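Local coordinates for PA14 domain-containing protein (Clostridium clariflavum, PDB 6QDI) that probably senses plant biomass outside the cell, its two calcium-binding PA14 domains forming the sugar-binding sensor of an RsgI-type anti-sigma factor, at residues F9-I12 / D13-F17; V208-D211 / G212-F216; S251-A254 / G255-V258. All coordinates share one frame; numbering follows the deposited sequence. Where two conformers were deposited one is given.

Contact 1: residues F9-I12 / D13-F17; sequences FDNI and DLTNF. With CA (calcium ion), chain G.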
ATOM      1  N   PHE A   9       1.238   4.722  -2.202  1.00  7.50           N
ATOM      2  CA  PHE A   9       0.681   3.380  -2.120  1.00  7.52           C
ATOM      3  C   PHE A   9      -0.676   3.420  -1.451  1.00  7.00           C
ATOM      4  O   PHE A   9      -0.908   4.187  -0.506  1.00  7.85           O
ATOM      5  CB  PHE A   9       1.620   2.476  -1.315  1.00  7.44           C
ATOM      6  CG  PHE A   9       2.979   2.320  -1.963  1.00  7.81           C
ATOM      7  CD1 PHE A   9       3.223   1.281  -2.845  1.00  8.69           C
ATOM      8  CD2 PHE A   9       4.031   3.165  -1.651  1.00  8.72           C
ATOM      9  CE1 PHE A   9       4.465   1.139  -3.445  1.00  9.48           C
ATOM     10  CE2 PHE A   9       5.272   3.019  -2.257  1.00  9.04           C
ATOM     11  CZ  PHE A   9       5.466   1.995  -3.138  1.00  9.60           C
ATOM     12  N   ASP A  10      -1.562   2.547  -1.901  1.00  7.29           N
ATOM     13  CA  ASP A  10      -2.949   2.532  -1.467  1.00  7.33           C
ATOM     14  C   ASP A  10      -3.158   1.829  -0.135  1.00  6.75           C
ATOM     15  O   ASP A  10      -4.268   1.819   0.351  1.00  8.38           O
ATOM     16  CB  ASP A  10      -3.857   1.859  -2.521  1.00  9.02           C
ATOM     17  CG  ASP A  10      -5.024   2.726  -3.014  1.00 10.51           C
ATOM     18  OD1 ASP A  10      -5.161   3.859  -2.667  1.00  9.87           O
ATOM     19  OD2 ASP A  10      -5.749   2.261  -3.967  1.00 13.03           O
ATOM     20  N   ASN A  11      -2.133   1.206   0.426  1.00  6.87           N
ATOM     21  CA  ASN A  11      -2.225   0.470   1.691  1.00  6.49           C
ATOM     22  C   ASN A  11      -1.298   1.085   2.734  1.00  6.26           C
ATOM     23  O   ASN A  11      -0.463   1.945   2.412  1.00  7.14           O
ATOM     24  CB  ASN A  11      -1.831  -1.005   1.447  1.00  6.15           C
ATOM     25  CG  ASN A  11      -2.802  -1.682   0.524  1.00  6.04           C
ATOM     26  OD1 ASN A  11      -4.008  -1.469   0.613  1.00  6.46           O
ATOM     27  ND2 ASN A  11      -2.286  -2.583  -0.294  1.00  7.31           N
ATOM     28  N   ILE A  12      -1.370   0.614   3.974  1.00  6.11           N
ATOM     29  CA  ILE A  12      -0.507   1.145   5.058  1.00  6.09           C
ATOM     30  C   ILE A  12       0.936   0.680   4.978  1.00  6.09           C
ATOM     31  O   ILE A  12       1.766   1.207   5.711  1.00  7.14           O
ATOM     32  CB  ILE A  12      -1.041   0.799   6.457  1.00  6.34           C
ATOM     33  CG1 ILE A  12      -1.046  -0.699   6.752  1.00  6.70           C
ATOM     34  CG2 ILE A  12      -2.439   1.399   6.660  1.00  7.13           C
ATOM     35  CD1 ILE A  12      -1.041  -1.018   8.224  1.00  8.00           C
ATOM     36  N   ASP A  13       1.242  -0.290   4.119  1.00  6.61           N
ATOM     37  CA  ASP A  13       2.498  -1.057   4.200  1.00  6.87           C
ATOM     38  C   ASP A  13       3.293  -0.984   2.911  1.00  6.68           C
ATOM     39  O   ASP A  13       3.995  -1.945   2.575  1.00  7.71           O
ATOM     40  CB  ASP A  13       2.168  -2.514   4.555  1.00  7.22           C
ATOM     41  CG  ASP A  13       1.348  -3.236   3.487  1.00  7.10           C
ATOM     42  OD1 ASP A  13       0.820  -2.529   2.580  1.00  7.31           O
ATOM     43  OD2 ASP A  13       1.246  -4.470   3.586  1.00  9.36           O
ATOM     44  N   LEU A  14       3.193   0.115   2.179  1.00  6.70           N
ATOM     45  CA  LEU A  14       4.050   0.317   0.989  1.00  6.92           C
ATOM     46  C   LEU A  14       3.783  -0.761  -0.052  1.00  7.00           C
ATOM     47  O   LEU A  14       4.696  -1.197  -0.773  1.00  8.30           O
ATOM     48  CB  LEU A  14       5.522   0.449   1.371  1.00  7.52           C
ATOM     49  CG  LEU A  14       5.809   1.536   2.412  1.00  8.34           C
ATOM     50  CD1 LEU A  14       7.184   1.308   3.017  1.00  9.92           C
ATOM     51  CD2 LEU A  14       5.661   2.921   1.830  1.00  8.55           C
ATOM     52  N   THR A  15       2.516  -1.165  -0.163  1.00  7.28           N
ATOM     53  CA  THR A  15       2.058  -2.051  -1.201  1.00  8.08           C
ATOM     54  C   THR A  15       0.885  -1.399  -1.949  1.00  7.63           C
ATOM     55  O   THR A  15       0.166  -0.557  -1.425  1.00  7.89           O
ATOM     56  CB  THR A  15       1.663  -3.422  -0.682  1.00  8.12           C
ATOM     57  OG1 THR A  15       0.480  -3.347   0.108  1.00  7.72           O
ATOM     58  CG2 THR A  15       2.794  -4.105   0.034  1.00  8.28           C
ATOM     59  N   ASN A  16       0.734  -1.864  -3.196  1.00  8.70           N
ATOM     60  CA  ASN A  16      -0.295  -1.418  -4.132  1.00  9.38           C
ATOM     61  C   ASN A  16      -0.054   0.019  -4.585  1.00  9.00           C
ATOM     62  O   ASN A  16      -0.752   0.964  -4.204  1.00  8.99           O
ATOM     63  CB  ASN A  16      -1.714  -1.664  -3.623  1.00  9.48           C
ATOM     64  CG  ASN A  16      -2.688  -1.680  -4.744  1.00 11.73           C
ATOM     65  OD1 ASN A  16      -2.299  -1.773  -5.921  1.00 16.25           O
ATOM     66  ND2 ASN A  16      -3.947  -1.698  -4.413  1.00 12.69           N
ATOM     67  N   PHE A  17       0.981   0.182  -5.392  1.00  9.68           N
ATOM     68  CA  PHE A  17       1.381   1.453  -5.963  1.00  9.37           C
ATOM     69  C   PHE A  17       0.294   2.069  -6.819  1.00  9.97           C
ATOM     70  O   PHE A  17      -0.287   1.376  -7.665  1.00 12.18           O
ATOM     71  CB  PHE A  17       2.629   1.203  -6.821  1.00  9.90           C
ATOM     72  CG  PHE A  17       3.048   2.397  -7.619  1.00 10.26           C
ATOM     73  CD1 PHE A  17       3.838   3.394  -7.070  1.00 10.01           C
ATOM     74  CD2 PHE A  17       2.671   2.516  -8.935  1.00 10.97           C
ATOM     75  CE1 PHE A  17       4.240   4.497  -7.832  1.00 10.67           C
ATOM     76  CE2 PHE A  17       3.021   3.629  -9.684  1.00 11.61           C
ATOM     77  CZ  PHE A  17       3.833   4.595  -9.144  1.00 10.97           C
TER
HETATM   78 CA    CA G 406      -6.232   2.503   1.546  1.00  7.31          CA
HETATM   79  O   HOH W   1      -5.981   4.287  -0.006  1.00  8.32           O
HETATM   80  O   HOH W   2      -5.279  -1.255  -1.917  1.00 14.42           O
HETATM   81  O   HOH W   3      -5.808   0.131   2.043  1.00  8.63           O
HETATM   82  O   HOH W   4      -7.197   1.364  -0.438  1.00 11.37           O
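F9 lays one face of its ring against the backbone of L14, whose carbonyl carbon lies 3.5 Å from CD1, while L14 CD2 meets ring atom CD2 at 3.9 Å. Farther along the ring, CE1 touches CB of F17, the residue that pairs with F9 as the last antiparallel, non-hydrogen-bonded rung before the chain loops out. D10 makes a nearly straight backbone bond, N to N16 O at 2.9 Å. Its carbonyl O binds the calcium ion at 2.4 Å, and OD1, held also by R40 N, takes a proton from a water on the same ion. N11 turns its amide into the loop: with CG beside the backbone N (chi1 -64°), ND2 reaches T15 OG1 at 2.9 Å, the hydroxyl lying close to the amide plane. That hydroxyl donates to D13 OD1 at 2.6 Å on the syn side of the carboxylate. N11 OD1 accepts from another calcium-bound water. ND2 has a second acceptor in D180 O, and D13 OD2 forms a salt bridge with R274, so the loop meets the second PA14 domain. The I12 side chain packs on S44 and N182. This is a strand-connecting loop at a PA14 calcium site, completed by D42 and S44.

Contact 2: residues V208-D211 / G212-F216; sequences VPYD and GDYVF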
ATOM      1  N   VAL A 208      -7.558 -16.447 -18.028  1.00  6.99           N
ATOM      2  CA  VAL A 208      -6.252 -17.068 -17.877  1.00  7.63           C
ATOM      3  C   VAL A 208      -5.330 -16.644 -19.013  1.00  7.02           C
ATOM      4  O   VAL A 208      -5.688 -16.723 -20.171  1.00  7.92           O
ATOM      5  CB  VAL A 208      -6.421 -18.589 -17.847  1.00  9.26           C
ATOM      6  CG1 VAL A 208      -5.093 -19.327 -17.892  1.00  9.73           C
ATOM      7  CG2 VAL A 208      -7.250 -18.979 -16.632  1.00  9.53           C
ATOM      8  N   PRO A 209      -4.091 -16.204 -18.704  1.00  7.20           N
ATOM      9  CA  PRO A 209      -3.239 -15.685 -19.771  1.00  7.72           C
ATOM     10  C   PRO A 209      -2.486 -16.740 -20.566  1.00  8.41           C
ATOM     11  O   PRO A 209      -2.201 -16.503 -21.738  1.00  9.22           O
ATOM     12  CB  PRO A 209      -2.253 -14.790 -19.020  1.00  8.19           C
ATOM     13  CG  PRO A 209      -2.206 -15.367 -17.618  1.00  8.45           C
ATOM     14  CD  PRO A 209      -3.606 -15.820 -17.362  1.00  7.60           C
ATOM     15  N   TYR A 210      -2.149 -17.852 -19.942  1.00  8.24           N
ATOM     16  CA  TYR A 210      -1.217 -18.867 -20.488  1.00  8.60           C
ATOM     17  C   TYR A 210      -1.696 -20.255 -20.188  1.00  8.80           C
ATOM     18  O   TYR A 210      -2.213 -20.508 -19.097  1.00  9.43           O
ATOM     19  CB  TYR A 210       0.205 -18.699 -19.874  1.00  9.96           C
ATOM     20  CG  TYR A 210       0.747 -17.289 -19.886  1.00  9.91           C
ATOM     21  CD1 TYR A 210       0.961 -16.609 -21.081  1.00 11.26           C
ATOM     22  CD2 TYR A 210       1.054 -16.639 -18.707  1.00 10.10           C
ATOM     23  CE1 TYR A 210       1.427 -15.291 -21.094  1.00 11.22           C
ATOM     24  CE2 TYR A 210       1.531 -15.338 -18.728  1.00 10.42           C
ATOM     25  CZ  TYR A 210       1.708 -14.669 -19.919  1.00 10.73           C
ATOM     26  OH  TYR A 210       2.148 -13.369 -19.883  1.00 12.88           O
ATOM     27  N   ASP A 211      -1.512 -21.191 -21.121  1.00  8.76           N
ATOM     28  CA  ASP A 211      -1.806 -22.563 -20.814  1.00  8.57           C
ATOM     29  C   ASP A 211      -0.821 -23.112 -19.738  1.00  8.39           C
ATOM     30  O   ASP A 211       0.382 -22.976 -19.876  1.00  9.22           O
ATOM     31  CB  ASP A 211      -1.596 -23.475 -22.046  1.00  8.09           C
ATOM     32  CG  ASP A 211      -2.572 -23.377 -23.135  1.00  9.18           C
ATOM     33  OD1 ASP A 211      -3.565 -22.635 -23.066  1.00 11.58           O
ATOM     34  OD2 ASP A 211      -2.347 -24.115 -24.123  1.00  9.93           O
ATOM     35  N   GLY A 212      -1.369 -23.761 -18.725  1.00  8.82           N
ATOM     36  CA  GLY A 212      -0.563 -24.492 -17.735  1.00  9.83           C
ATOM     37  C   GLY A 212      -1.269 -24.550 -16.401  1.00  8.97           C
ATOM     38  O   GLY A 212      -2.466 -24.325 -16.312  1.00  9.59           O
ATOM     39  N   ASP A 213      -0.522 -24.914 -15.362  1.00  9.62           N
ATOM     40  CA  ASP A 213      -1.034 -25.138 -14.029  1.00  9.98           C
ATOM     41  C   ASP A 213      -0.869 -23.900 -13.152  1.00  9.94           C
ATOM     42  O   ASP A 213       0.189 -23.269 -13.162  1.00 10.58           O
ATOM     43  CB  ASP A 213      -0.327 -26.310 -13.339  1.00 11.08           C
ATOM     44  CG  ASP A 213      -0.864 -27.687 -13.732  1.00 12.61           C
ATOM     45  OD1 ASP A 213      -1.532 -27.865 -14.762  1.00 12.14           O
ATOM     46  OD2 ASP A 213      -0.633 -28.629 -12.966  1.00 17.94           O
ATOM     47  N   TYR A 214      -1.945 -23.582 -12.431  1.00  8.96           N
ATOM     48  CA  TYR A 214      -2.007 -22.412 -11.559  1.00  9.13           C
ATOM     49  C   TYR A 214      -2.349 -22.831 -10.144  1.00  9.04           C
ATOM     50  O   TYR A 214      -3.096 -23.764  -9.924  1.00 10.08           O
ATOM     51  CB  TYR A 214      -3.045 -21.422 -12.056  1.00  9.18           C
ATOM     52  CG  TYR A 214      -2.710 -20.772 -13.372  1.00  9.24           C
ATOM     53  CD1 TYR A 214      -2.802 -21.480 -14.572  1.00  9.06           C
ATOM     54  CD2 TYR A 214      -2.362 -19.436 -13.449  1.00  8.77           C
ATOM     55  CE1 TYR A 214      -2.493 -20.880 -15.777  1.00  8.52           C
ATOM     56  CE2 TYR A 214      -2.083 -18.823 -14.629  1.00  8.62           C
ATOM     57  CZ  TYR A 214      -2.149 -19.543 -15.821  1.00  8.25           C
ATOM     58  OH  TYR A 214      -1.840 -18.911 -17.008  1.00  8.78           O
ATOM     59  N   VAL A 215      -1.850 -22.052  -9.191  1.00  8.70           N
ATOM     60  CA  VAL A 215      -2.272 -22.126  -7.784  1.00  8.51           C
ATOM     61  C   VAL A 215      -2.692 -20.717  -7.371  1.00  8.12           C
ATOM     62  O   VAL A 215      -1.993 -19.774  -7.660  1.00  9.34           O
ATOM     63  CB  VAL A 215      -1.103 -22.628  -6.889  1.00  9.91           C
ATOM     64  CG1 VAL A 215      -1.458 -22.525  -5.421  1.00  9.67           C
ATOM     65  CG2 VAL A 215      -0.774 -24.084  -7.244  1.00 10.87           C
ATOM     66  N   PHE A 216      -3.820 -20.629  -6.672  1.00  8.00           N
ATOM     67  CA  PHE A 216      -4.262 -19.358  -6.092  1.00  8.31           C
ATOM     68  C   PHE A 216      -3.962 -19.337  -4.596  1.00  8.52           C
ATOM     69  O   PHE A 216      -4.156 -20.338  -3.895  1.00 10.07           O
ATOM     70  CB  PHE A 216      -5.753 -19.155  -6.319  1.00  9.45           C
ATOM     71  CG  PHE A 216      -6.106 -19.071  -7.751  1.00  9.69           C
ATOM     72  CD1 PHE A 216      -6.039 -17.857  -8.410  1.00 10.33           C
ATOM     73  CD2 PHE A 216      -6.535 -20.155  -8.454  1.00 11.44           C
ATOM     74  CE1 PHE A 216      -6.370 -17.736  -9.748  1.00 11.31           C
ATOM     75  CE2 PHE A 216      -6.845 -20.055  -9.796  1.00 13.38           C
ATOM     76  CZ  PHE A 216      -6.746 -18.837 -10.451  1.00 12.17           C
TER
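Y214 sends its hydroxyl back from strand 212-220 to the loop that leads into it, and a hydrogen bond runs from OH to Y210 O at 2.7 Å. The carbonyl oxygen sits at the edge of the ring, in its plane, and the C=O...donor angle of 121° brings the hydroxyl in well to one side of the carbonyl bond. Y210 N is also near, 3.1 Å from Y214 OH. Apolar contacts gather round this polar point. V208 CG1, anti to its own backbone N (chi1 172°), lies 3.6 Å from Y214 CZ, and P209 brings CD to 3.6 Å from Y214 OH. The Y210 side chain runs at about a right angle to that of Y214; its CB touches the hydroxyl, while P209 CB lies over the centre of the Y210 ring, 3.7 Å above its plane. G212 has phi 152°, a conformation in which a beta carbon would collide with D211 O. W277, L252 and I282 pack about Y214 from outside. This is a tyrosine corner, the OH of Y214 bonded to the backbone of the residue four earlier, where the chain passes between the sheets of the second PA14 domain.

Contact 3: residues S251-A254 / G255-V258; sequences SLKA and GQRV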
ATOM      1  N   SER A 251      -5.177 -27.105 -13.726  1.00  9.57           N
ATOM      2  CA  SER A 251      -4.789 -26.980 -15.133  0.55  9.43           C
ATOM      3  C   SER A 251      -5.771 -26.082 -15.874  1.00  9.44           C
ATOM      4  O   SER A 251      -6.984 -26.353 -15.871  1.00 11.11           O
ATOM      5  CB  SER A 251      -4.734 -28.345 -15.800  0.55  9.91           C
ATOM      6  OG  SER A 251      -4.443 -28.234 -17.169  0.55 11.00           O
ATOM      7  N   LEU A 252      -5.252 -25.023 -16.484  1.00  8.59           N
ATOM      8  CA  LEU A 252      -6.094 -24.007 -17.117  1.00  8.73           C
ATOM      9  C   LEU A 252      -5.541 -23.714 -18.505  1.00  9.14           C
ATOM     10  O   LEU A 252      -4.371 -23.987 -18.828  1.00  9.36           O
ATOM     11  CB  LEU A 252      -6.117 -22.740 -16.258  1.00  9.35           C
ATOM     12  CG  LEU A 252      -6.728 -22.897 -14.865  1.00 10.10           C
ATOM     13  CD1 LEU A 252      -6.474 -21.645 -14.029  1.00  9.52           C
ATOM     14  CD2 LEU A 252      -8.207 -23.238 -14.934  1.00 11.04           C
ATOM     15  N   LYS A 253      -6.408 -23.161 -19.335  1.00  8.96           N
ATOM     16  CA  LYS A 253      -6.066 -22.809 -20.711  1.00  8.86           C
ATOM     17  C   LYS A 253      -6.096 -21.327 -20.942  1.00  8.67           C
ATOM     18  O   LYS A 253      -6.943 -20.622 -20.381  1.00  8.66           O
ATOM     19  CB  LYS A 253      -7.017 -23.480 -21.702  1.00 11.18           C
ATOM     20  CG  LYS A 253      -7.032 -24.988 -21.562  1.00 13.24           C
ATOM     21  CD  LYS A 253      -5.669 -25.594 -21.830  1.00 13.27           C
ATOM     22  CE  LYS A 253      -5.756 -27.106 -21.850  1.00 16.54           C
ATOM     23  NZ  LYS A 253      -4.410 -27.729 -21.748  1.00 17.62           N
ATOM     24  N   ALA A 254      -5.229 -20.862 -21.806  1.00  8.67           N
ATOM     25  CA  ALA A 254      -5.261 -19.478 -22.222  1.00  8.56           C
ATOM     26  C   ALA A 254      -6.673 -19.105 -22.681  1.00  7.73           C
ATOM     27  O   ALA A 254      -7.274 -19.806 -23.492  1.00  8.35           O
ATOM     28  CB  ALA A 254      -4.252 -19.207 -23.307  1.00  9.58           C
ATOM     29  N   GLY A 255      -7.169 -17.976 -22.184  1.00  7.46           N
ATOM     30  CA  GLY A 255      -8.525 -17.514 -22.538  1.00  7.90           C
ATOM     31  C   GLY A 255      -9.627 -18.093 -21.709  1.00  6.96           C
ATOM     32  O   GLY A 255     -10.754 -17.643 -21.795  1.00  7.71           O
ATOM     33  N   GLN A 256      -9.347 -19.087 -20.866  1.00  7.76           N
ATOM     34  CA  GLN A 256     -10.355 -19.662 -20.034  1.00  7.60           C
ATOM     35  C   GLN A 256     -10.848 -18.622 -19.027  1.00  7.23           C
ATOM     36  O   GLN A 256     -10.056 -17.871 -18.482  1.00  8.16           O
ATOM     37  CB  GLN A 256      -9.780 -20.893 -19.304  1.00  8.01           C
ATOM     38  CG  GLN A 256     -10.731 -21.593 -18.375  1.00  9.07           C
ATOM     39  CD  GLN A 256     -10.228 -22.896 -17.866  1.00  9.69           C
ATOM     40  OE1 GLN A 256      -9.175 -23.398 -18.311  1.00 10.89           O
ATOM     41  NE2 GLN A 256     -10.993 -23.491 -16.967  1.00 12.13           N
ATOM     42  N   ARG A 257     -12.152 -18.588 -18.781  1.00  7.16           N
ATOM     43  CA  ARG A 257     -12.757 -17.690 -17.815  1.00  7.06           C
ATOM     44  C   ARG A 257     -13.107 -18.514 -16.603  1.00  7.30           C
ATOM     45  O   ARG A 257     -13.921 -19.437 -16.654  1.00 10.47           O
ATOM     46  CB  ARG A 257     -13.970 -16.967 -18.402  1.00  7.44           C
ATOM     47  CG  ARG A 257     -13.587 -15.772 -19.229  1.00  7.84           C
ATOM     48  CD  ARG A 257     -14.718 -15.257 -20.096  1.00  8.73           C
ATOM     49  NE  ARG A 257     -16.007 -15.155 -19.406  1.00  9.18           N
ATOM     50  CZ  ARG A 257     -16.486 -14.112 -18.723  1.00  8.79           C
ATOM     51  NH1 ARG A 257     -17.672 -14.206 -18.152  1.00  9.77           N
ATOM     52  NH2 ARG A 257     -15.779 -13.003 -18.524  1.00  9.59           N
ATOM     53  N   VAL A 258     -12.467 -18.185 -15.481  1.00  6.98           N
ATOM     54  CA  VAL A 258     -12.666 -18.849 -14.206  1.00  7.66           C
ATOM     55  C   VAL A 258     -13.558 -17.962 -13.366  1.00  7.07           C
ATOM     56  O   VAL A 258     -13.207 -16.820 -13.062  1.00  7.86           O
ATOM     57  CB  VAL A 258     -11.287 -19.102 -13.512  1.00  9.78           C
ATOM     58  CG1 VAL A 258     -11.484 -19.689 -12.148  1.00 10.67           C
ATOM     59  CG2 VAL A 258     -10.370 -19.917 -14.405  1.00 10.77           C
TER
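Q256 stretches its side chain across the turn to meet K253 and L252, closing a type II beta turn from K253 to Q256 that carries the chain from strand 242-252 in one sheet of the second PA14 domain to strand 257-266 in the other. Two hydrogen bonds link K253 with Q256. The backbone one, Q256 N to K253 O at 2.9 Å, is that of the turn itself, and its donor stands above the carbonyl plane. The other brings in the side-chain amide: K253 N gives its proton to Q256 OE1 at 3.0 Å, with an N-H...O angle of 157°. Q256 can make it because CG is anti to the backbone N (chi1 179°) and the chain stays extended beyond, carrying the amide alongside K253. One residue therefore uses its backbone N-H and its side-chain oxygen to hold both the C=O and the N-H of another.

Beneath this polar pair, L252 crosses the glutamine at about a right angle, its CD2 lying 3.5 Å from NE2. The same methyl reaches V258 CG2 at 4.0 Å, where the chain has become strand again. G255 takes the third position of the turn with phi 85°, a left-handed conformation in which a beta carbon would strike A254 O.

Farther out, the loop at V208 and D211 holds the turn. V208 makes backbone hydrogen bonds with G255 and Q256, and its side chain packs on L252, Q256 and V258, while D211 OD1 accepts a bond from A254 N. Within the turn, Q256 CB comes to 3.0 Å from K253 O.

Overall arrangement
All three contacts are partly buried chain reversals between strands. The centre of contact 1 lies about 1 Å from the centre of the chain, near where the two domains meet; this loop of the first PA14 domain carries a calcium ion on D10 O, with waters and charged partners. Contacts 2 and 3 belong to the second domain, their centres 7 Å apart and away from the calcium sites; contact 3 is the more exposed. Both reach the sheet in which strands 212-220 and 242-252 are neighbours, and contact 3 goes on into strand 257-266 of the other sheet. Each uses a glycine at its bend, with a tyrosine hydroxyl in one and a glutamine amide in the other.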